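PDB 5IE2: oxalate--CoA ligase from Arabidopsis thaliana, which is an AMP-binding enzyme of the ANL superfamily, modelled here with adenosine-5'-triphosphate in its nucleotide pocket. Local coordinates for residues G393-F398 / H405-I410; A290-V295 / A306-A311. One frame throughout, in Å; residues are numbered along the deposited sequence.

Contact 1 of 2, residues G393-F398 / H405-I410. With ATP (adenosine-5'-triphosphate), chain C.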
loop_
_atom_site.group_PDB
_atom_site.type_symbol
_atom_site.label_atom_id
_atom_site.label_comp_id
_atom_site.label_asym_id
_atom_site.label_seq_id
_atom_site.Cartn_x
_atom_site.Cartn_y
_atom_site.Cartn_z
ATOM N N GLY A 393 -14.465 2.702 8.911
ATOM C CA GLY A 393 -15.211 3.492 7.945
ATOM C C GLY A 393 -15.692 2.713 6.723
ATOM O O GLY A 393 -16.282 3.297 5.802
ATOM N N ASP A 394 -15.409 1.407 6.686
ATOM C CA ASP A 394 -15.835 0.524 5.581
ATOM C C ASP A 394 -16.994 -0.312 6.019
ATOM O O ASP A 394 -17.036 -0.787 7.165
ATOM C CB ASP A 394 -14.685 -0.412 5.141
ATOM C CG ASP A 394 -13.445 0.348 4.649
ATOM O OD1 ASP A 394 -13.616 1.243 3.772
ATOM O OD2 ASP A 394 -12.282 0.066 5.125
ATOM N N ILE A 395 -17.928 -0.513 5.089
ATOM C CA ILE A 395 -19.044 -1.402 5.279
ATOM C C ILE A 395 -18.727 -2.748 4.604
ATOM O O ILE A 395 -18.243 -2.806 3.445
ATOM C CB ILE A 395 -20.330 -0.809 4.685
ATOM C CG1 ILE A 395 -20.660 0.540 5.368
ATOM C CG2 ILE A 395 -21.476 -1.804 4.778
ATOM C CD1 ILE A 395 -20.912 0.359 6.887
ATOM N N GLY A 396 -19.024 -3.811 5.332
ATOM C CA GLY A 396 -18.834 -5.165 4.836
ATOM C C GLY A 396 -19.680 -6.195 5.573
ATOM O O GLY A 396 -20.504 -5.878 6.453
ATOM N N TYR A 397 -19.524 -7.458 5.181
ATOM C CA TYR A 397 -20.155 -8.537 5.952
ATOM C C TYR A 397 -19.275 -9.779 5.841
ATOM O O TYR A 397 -18.489 -9.900 4.908
ATOM C CB TYR A 397 -21.592 -8.828 5.458
ATOM C CG TYR A 397 -21.636 -9.282 4.010
ATOM C CD1 TYR A 397 -21.567 -10.639 3.686
ATOM C CD2 TYR A 397 -21.717 -8.355 2.976
ATOM C CE1 TYR A 397 -21.598 -11.067 2.363
ATOM C CE2 TYR A 397 -21.730 -8.767 1.647
ATOM C CZ TYR A 397 -21.677 -10.129 1.343
ATOM O OH TYR A 397 -21.711 -10.548 0.024
ATOM N N PHE A 398 -19.400 -10.663 6.824
ATOM C CA PHE A 398 -18.781 -11.981 6.805
ATOM C C PHE A 398 -19.775 -12.981 6.259
ATOM O O PHE A 398 -20.943 -12.986 6.676
ATOM C CB PHE A 398 -18.377 -12.429 8.211
ATOM C CG PHE A 398 -17.105 -11.754 8.690
ATOM C CD1 PHE A 398 -15.895 -12.009 8.055
ATOM C CD2 PHE A 398 -17.130 -10.890 9.773
ATOM C CE1 PHE A 398 -14.723 -11.411 8.481
ATOM C CE2 PHE A 398 -15.942 -10.258 10.192
ATOM C CZ PHE A 398 -14.746 -10.523 9.528
ATOM N N HIS A 405 -16.547 -9.701 2.857
ATOM C CA HIS A 405 -16.949 -9.110 1.601
ATOM C C HIS A 405 -17.200 -7.641 1.817
ATOM O O HIS A 405 -18.077 -7.298 2.602
ATOM C CB HIS A 405 -18.240 -9.751 1.067
ATOM C CG HIS A 405 -18.132 -11.226 0.845
ATOM N ND1 HIS A 405 -18.029 -11.778 -0.419
ATOM C CD2 HIS A 405 -18.094 -12.261 1.719
ATOM C CE1 HIS A 405 -17.914 -13.093 -0.309
ATOM N NE2 HIS A 405 -17.976 -13.412 0.976
ATOM N N LEU A 406 -16.455 -6.780 1.131
ATOM C CA LEU A 406 -16.639 -5.327 1.295
ATOM C C LEU A 406 -17.725 -4.756 0.394
ATOM O O LEU A 406 -17.864 -5.127 -0.777
ATOM C CB LEU A 406 -15.321 -4.612 1.023
ATOM C CG LEU A 406 -14.254 -4.928 2.065
ATOM C CD1 LEU A 406 -12.912 -4.427 1.491
ATOM C CD2 LEU A 406 -14.531 -4.328 3.430
ATOM N N VAL A 407 -18.513 -3.845 0.940
ATOM C CA VAL A 407 -19.594 -3.207 0.197
ATOM C C VAL A 407 -19.114 -1.827 -0.222
ATOM O O VAL A 407 -19.413 -1.354 -1.331
ATOM C CB VAL A 407 -20.898 -3.125 1.070
ATOM C CG1 VAL A 407 -22.008 -2.418 0.347
ATOM C CG2 VAL A 407 -21.333 -4.511 1.449
ATOM N N GLY A 408 -18.366 -1.178 0.664
ATOM C CA GLY A 408 -17.740 0.073 0.252
ATOM C C GLY A 408 -17.524 0.995 1.443
ATOM O O GLY A 408 -17.930 0.676 2.554
ATOM N N ARG A 409 -16.855 2.113 1.221
ATOM C CA ARG A 409 -16.731 3.126 2.253
ATOM C C ARG A 409 -18.078 3.711 2.566
ATOM O O ARG A 409 -18.873 3.994 1.656
ATOM C CB ARG A 409 -15.788 4.225 1.813
ATOM C CG ARG A 409 -14.416 3.706 1.486
ATOM C CD ARG A 409 -13.743 4.671 0.542
ATOM N NE ARG A 409 -12.502 4.193 -0.064
ATOM C CZ ARG A 409 -11.306 4.473 0.433
ATOM N NH1 ARG A 409 -11.216 5.181 1.568
ATOM N NH2 ARG A 409 -10.208 4.031 -0.192
ATOM N N ILE A 410 -18.349 3.873 3.861
ATOM C CA ILE A 410 -19.583 4.523 4.301
ATOM C C ILE A 410 -19.872 5.784 3.484
ATOM O O ILE A 410 -21.000 6.001 3.025
ATOM C CB ILE A 410 -19.485 4.921 5.755
ATOM C CG1 ILE A 410 -19.453 3.678 6.629
ATOM C CG2 ILE A 410 -20.626 5.886 6.152
ATOM C CD1 ILE A 410 -19.168 3.974 8.103
HETATM P PG ATP C . -8.384 8.442 3.539
HETATM O O1G ATP C . -9.870 8.571 3.200
HETATM O O2G ATP C . -7.677 9.749 3.592
HETATM O O3G ATP C . -8.175 7.624 4.811
HETATM P PB ATP C . -7.756 6.011 2.113
HETATM O O1B ATP C . -7.730 5.665 0.641
HETATM O O2B ATP C . -8.842 5.509 2.997
HETATM O O3B ATP C . -7.642 7.633 2.330
HETATM P PA ATP C . -5.569 4.097 2.641
HETATM O O1A ATP C . -5.215 3.742 4.079
HETATM O O2A ATP C . -4.496 4.230 1.632
HETATM O O3A ATP C . -6.302 5.533 2.690
HETATM O "O5'" ATP C . -6.728 3.110 2.145
HETATM C "C5'" ATP C . -7.392 2.140 2.993
HETATM C "C4'" ATP C . -8.797 1.942 2.399
HETATM O "O4'" ATP C . -8.679 1.271 1.130
HETATM C "C3'" ATP C . -9.624 0.974 3.188
HETATM O "O3'" ATP C . -10.220 1.644 4.297
HETATM C "C2'" ATP C . -10.651 0.503 2.180
HETATM O "O2'" ATP C . -11.622 1.542 1.978
HETATM C "C1'" ATP C . -9.825 0.465 0.927
HETATM N N9 ATP C . -9.353 -0.901 0.595
HETATM C C8 ATP C . -8.187 -1.480 0.907
HETATM N N7 ATP C . -8.154 -2.742 0.377
HETATM C C5 ATP C . -9.335 -2.921 -0.299
HETATM C C6 ATP C . -9.937 -4.012 -1.101
HETATM N N6 ATP C . -9.227 -5.166 -1.333
HETATM N N1 ATP C . -11.163 -3.777 -1.623
HETATM C C2 ATP C . -11.829 -2.615 -1.427
HETATM N N3 ATP C . -11.345 -1.576 -0.699
HETATM C C4 ATP C . -10.107 -1.708 -0.142
#
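Ile395 O takes two backbone hydrogen bonds from across this beta hairpin, one from Val407 N at 2.7 Å and a longer one from Gly408 N at 3.2 Å. Both donors come from the same face of its carbonyl plane, and together they make a classic beta bulge in the strand 405-409. Elsewhere the antiparallel pairing is regular: Ile395 N gives to Gly408 O, Tyr397 and His405 exchange bonds both ways, and Ile410 N gives to Gly393 O.

Next to Gly393, the carboxylate of Asp394 grips the ribose of ATP. ATP O2' donates to Asp394 OD1 and ATP O3' to Asp394 OD2, each at 2.7 Å; OD2 is also bonded to Tyr312 OH. Arg409, extended from CG to NE, passes the same ribose with O2' lying over one face of its guanidinium. Arg409 NH1 then makes a nearly straight bond (165°) to ATP O2B at 2.8 Å, while Arg409 NH2 reaches ATP O1B at 3.1 Å.

At the far end Tyr397 CG sits between its backbone N and carbonyl carbon (chi1 61°), which brings one ring face over His405 CB, 3.8 Å from the ring centroid. The two rings are almost parallel but barely overlap, and His405 NE2 is bonded to Asp399 OD2. Backbone bonds to Val363 and Gly361 join strand 394-398 to strand 361-366, and Phe398 packs on Met345 and Ile347 of strand 344-348.

Contact 2 of 2, residues A290-V295 / A306-A311. With ATP (adenosine-5'-triphosphate), chain C.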
loop_
_atom_site.group_PDB
_atom_site.type_symbol
_atom_site.label_atom_id
_atom_site.label_comp_id
_atom_site.label_asym_id
_atom_site.label_seq_id
_atom_site.Cartn_x
_atom_site.Cartn_y
_atom_site.Cartn_z
ATOM N N ALA A 290 -7.619 -1.550 -3.142
ATOM C CA ALA A 290 -8.868 -1.150 -3.794
ATOM C C ALA A 290 -9.485 -2.435 -4.292
ATOM O O ALA A 290 -8.725 -3.397 -4.491
ATOM C CB ALA A 290 -8.590 -0.174 -4.986
ATOM N N SER A 291 -10.795 -2.483 -4.552
ATOM C CA SER A 291 -11.396 -3.793 -4.875
ATOM C C SER A 291 -10.881 -4.329 -6.180
ATOM O O SER A 291 -10.734 -3.581 -7.185
ATOM C CB SER A 291 -12.928 -3.765 -4.894
ATOM O OG SER A 291 -13.348 -2.823 -5.826
ATOM N N LEU A 292 -10.558 -5.619 -6.175
ATOM C CA LEU A 292 -10.168 -6.349 -7.395
ATOM C C LEU A 292 -11.434 -6.970 -8.015
ATOM O O LEU A 292 -12.030 -7.881 -7.437
ATOM C CB LEU A 292 -9.177 -7.494 -7.100
ATOM C CG LEU A 292 -8.664 -8.302 -8.303
ATOM C CD1 LEU A 292 -7.746 -7.455 -9.153
ATOM C CD2 LEU A 292 -7.887 -9.556 -7.859
ATOM N N ALA A 293 -11.864 -6.480 -9.176
ATOM C CA ALA A 293 -13.043 -7.061 -9.777
ATOM C C ALA A 293 -12.767 -8.527 -10.102
ATOM O O ALA A 293 -11.649 -8.866 -10.540
ATOM C CB ALA A 293 -13.437 -6.273 -11.059
ATOM N N PRO A 294 -13.776 -9.402 -9.922
ATOM C CA PRO A 294 -13.593 -10.818 -10.281
ATOM C C PRO A 294 -13.065 -11.031 -11.707
ATOM O O PRO A 294 -12.279 -11.964 -11.968
ATOM C CB PRO A 294 -14.998 -11.393 -10.129
ATOM C CG PRO A 294 -15.544 -10.579 -8.907
ATOM C CD PRO A 294 -15.023 -9.178 -9.144
ATOM N N VAL A 295 -13.460 -10.165 -12.625
ATOM C CA VAL A 295 -13.000 -10.378 -14.017
ATOM C C VAL A 295 -11.482 -10.101 -14.130
ATOM O O VAL A 295 -10.747 -10.798 -14.873
ATOM C CB VAL A 295 -13.820 -9.530 -14.983
ATOM C CG1 VAL A 295 -13.510 -8.036 -14.832
ATOM C CG2 VAL A 295 -13.582 -10.006 -16.452
ATOM N N ALA A 306 -0.976 -18.289 -11.939
ATOM C CA ALA A 306 -0.759 -18.366 -10.493
ATOM C C ALA A 306 -2.043 -17.968 -9.769
ATOM O O ALA A 306 -2.810 -17.164 -10.298
ATOM C CB ALA A 306 0.392 -17.451 -10.066
ATOM N N PRO A 307 -2.259 -18.515 -8.572
ATOM C CA PRO A 307 -3.439 -18.074 -7.791
ATOM C C PRO A 307 -3.359 -16.586 -7.426
ATOM O O PRO A 307 -2.299 -16.093 -7.028
ATOM C CB PRO A 307 -3.394 -18.955 -6.530
ATOM C CG PRO A 307 -1.899 -19.275 -6.391
ATOM C CD PRO A 307 -1.443 -19.492 -7.829
ATOM N N VAL A 308 -4.497 -15.892 -7.519
ATOM C CA VAL A 308 -4.548 -14.452 -7.231
ATOM C C VAL A 308 -5.277 -14.253 -5.923
ATOM O O VAL A 308 -6.445 -14.635 -5.818
ATOM C CB VAL A 308 -5.234 -13.690 -8.351
ATOM C CG1 VAL A 308 -5.430 -12.210 -7.973
ATOM C CG2 VAL A 308 -4.343 -13.790 -9.622
ATOM N N LEU A 309 -4.557 -13.736 -4.926
ATOM C CA LEU A 309 -5.069 -13.616 -3.549
ATOM C C LEU A 309 -5.292 -12.148 -3.225
ATOM O O LEU A 309 -4.337 -11.348 -3.198
ATOM C CB LEU A 309 -4.069 -14.223 -2.562
ATOM C CG LEU A 309 -3.545 -15.616 -2.962
ATOM C CD1 LEU A 309 -2.509 -16.101 -1.911
ATOM C CD2 LEU A 309 -4.749 -16.629 -3.064
ATOM N N GLU A 310 -6.549 -11.802 -2.978
ATOM C CA GLU A 310 -6.892 -10.439 -2.618
ATOM C C GLU A 310 -6.855 -10.219 -1.108
ATOM O O GLU A 310 -7.297 -11.076 -0.325
ATOM C CB GLU A 310 -8.303 -10.106 -3.139
ATOM C CG GLU A 310 -8.582 -8.608 -3.052
ATOM C CD GLU A 310 -9.941 -8.178 -3.573
ATOM O OE1 GLU A 310 -10.798 -9.039 -3.875
ATOM O OE2 GLU A 310 -10.149 -6.940 -3.659
ATOM N N ALA A 311 -6.289 -9.090 -0.720
ATOM C CA ALA A 311 -6.201 -8.713 0.693
ATOM C C ALA A 311 -6.884 -7.348 0.892
ATOM O O ALA A 311 -7.074 -6.609 -0.073
ATOM C CB ALA A 311 -4.748 -8.614 1.143
HETATM P PG ATP C . -8.384 8.442 3.539
HETATM O O1G ATP C . -9.870 8.571 3.200
HETATM O O2G ATP C . -7.677 9.749 3.592
HETATM O O3G ATP C . -8.175 7.624 4.811
HETATM P PB ATP C . -7.756 6.011 2.113
HETATM O O1B ATP C . -7.730 5.665 0.641
HETATM O O2B ATP C . -8.842 5.509 2.997
HETATM O O3B ATP C . -7.642 7.633 2.330
HETATM P PA ATP C . -5.569 4.097 2.641
HETATM O O1A ATP C . -5.215 3.742 4.079
HETATM O O2A ATP C . -4.496 4.230 1.632
HETATM O O3A ATP C . -6.302 5.533 2.690
HETATM O "O5'" ATP C . -6.728 3.110 2.145
HETATM C "C5'" ATP C . -7.392 2.140 2.993
HETATM C "C4'" ATP C . -8.797 1.942 2.399
HETATM O "O4'" ATP C . -8.679 1.271 1.130
HETATM C "C3'" ATP C . -9.624 0.974 3.188
HETATM O "O3'" ATP C . -10.220 1.644 4.297
HETATM C "C2'" ATP C . -10.651 0.503 2.180
HETATM O "O2'" ATP C . -11.622 1.542 1.978
HETATM C "C1'" ATP C . -9.825 0.465 0.927
HETATM N N9 ATP C . -9.353 -0.901 0.595
HETATM C C8 ATP C . -8.187 -1.480 0.907
HETATM N N7 ATP C . -8.154 -2.742 0.377
HETATM C C5 ATP C . -9.335 -2.921 -0.299
HETATM C C6 ATP C . -9.937 -4.012 -1.101
HETATM N N6 ATP C . -9.227 -5.166 -1.333
HETATM N N1 ATP C . -11.163 -3.777 -1.623
HETATM C C2 ATP C . -11.829 -2.615 -1.427
HETATM N N3 ATP C . -11.345 -1.576 -0.699
HETATM C C4 ATP C . -10.107 -1.708 -0.142
HETATM O O HOH W 1 -7.450 -5.836 -4.360
HETATM O O HOH W 2 -13.042 -8.167 -4.734
#
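Leu292 and Glu310 mark the closest backbone approach of 290-295 and 306-311, yet their CA atoms stay 7.1 Å apart, so side chains and water do most of the bridging. The two segments belong to a beta-alpha-beta unit: the loop after strand 284-287 runs into helix 294-304, with Ala293 as its N-cap, and the chain returns along strand 308-314.

Glu310 carries the polar half of the contact. With CG anti to the backbone nitrogen (chi1 -168°) and the rest of the chain extended, its carboxylate is carried across to the loop. Leu292 N donates to Glu310 OE2 at 2.9 Å in a fairly straight bond that arrives from above the carboxylate plane, 51° out of it. ATP N6 donates to Glu310 OE2 as well, at 3.1 Å, and a water that also gives a bond to Ala290 O supplies a third. Three donors gathered on one buried oxygen would be expected to favour the ionised carboxylate. The adenine amino group gives its other bond to Ala311 O, so both of its hydrogens are engaged by neighbouring residues of one strand. On the loop side, Ser291 lies close to the adenine, its CB 3.7 Å from ATP N1, and it also touches Ile424 of helix 423-430.

Below this polar layer the contact turns apolar. Leu292 and Val308 cross at about a right angle and both pack against Leu297 of helix 294-304, while Val308 also touches Leu300. The helix side is tied to the strand by Glu301 OE2, which accepts from Val308 N. Across the apolar layer the meeting is methyl to methyl, Leu292 CD2 against Val308 CG1 at 3.6 Å.

Contact 2 closes along the chain before contact 1 opens, and the two do not touch: their centres lie about 16 Å apart and their nearest atoms about 6 Å. ATP joins them. Contact 2 holds the amino end of the adenine, contact 1 the ribose hydroxyls and the beta phosphate, so the nucleotide is held along much of its length. They converge on the adenine carbon ATP C2: Leu406 CD1 is 3.6 Å from ATP C2. Ser291 CB is 3.8 Å from ATP C2. Tyr312, the residue after 306-311, links that strand directly to Asp394. A bound magnesium ion lies about 4 Å from the Arg409 side chain and about 12 Å from that of Ala290, so on the side of contact 1.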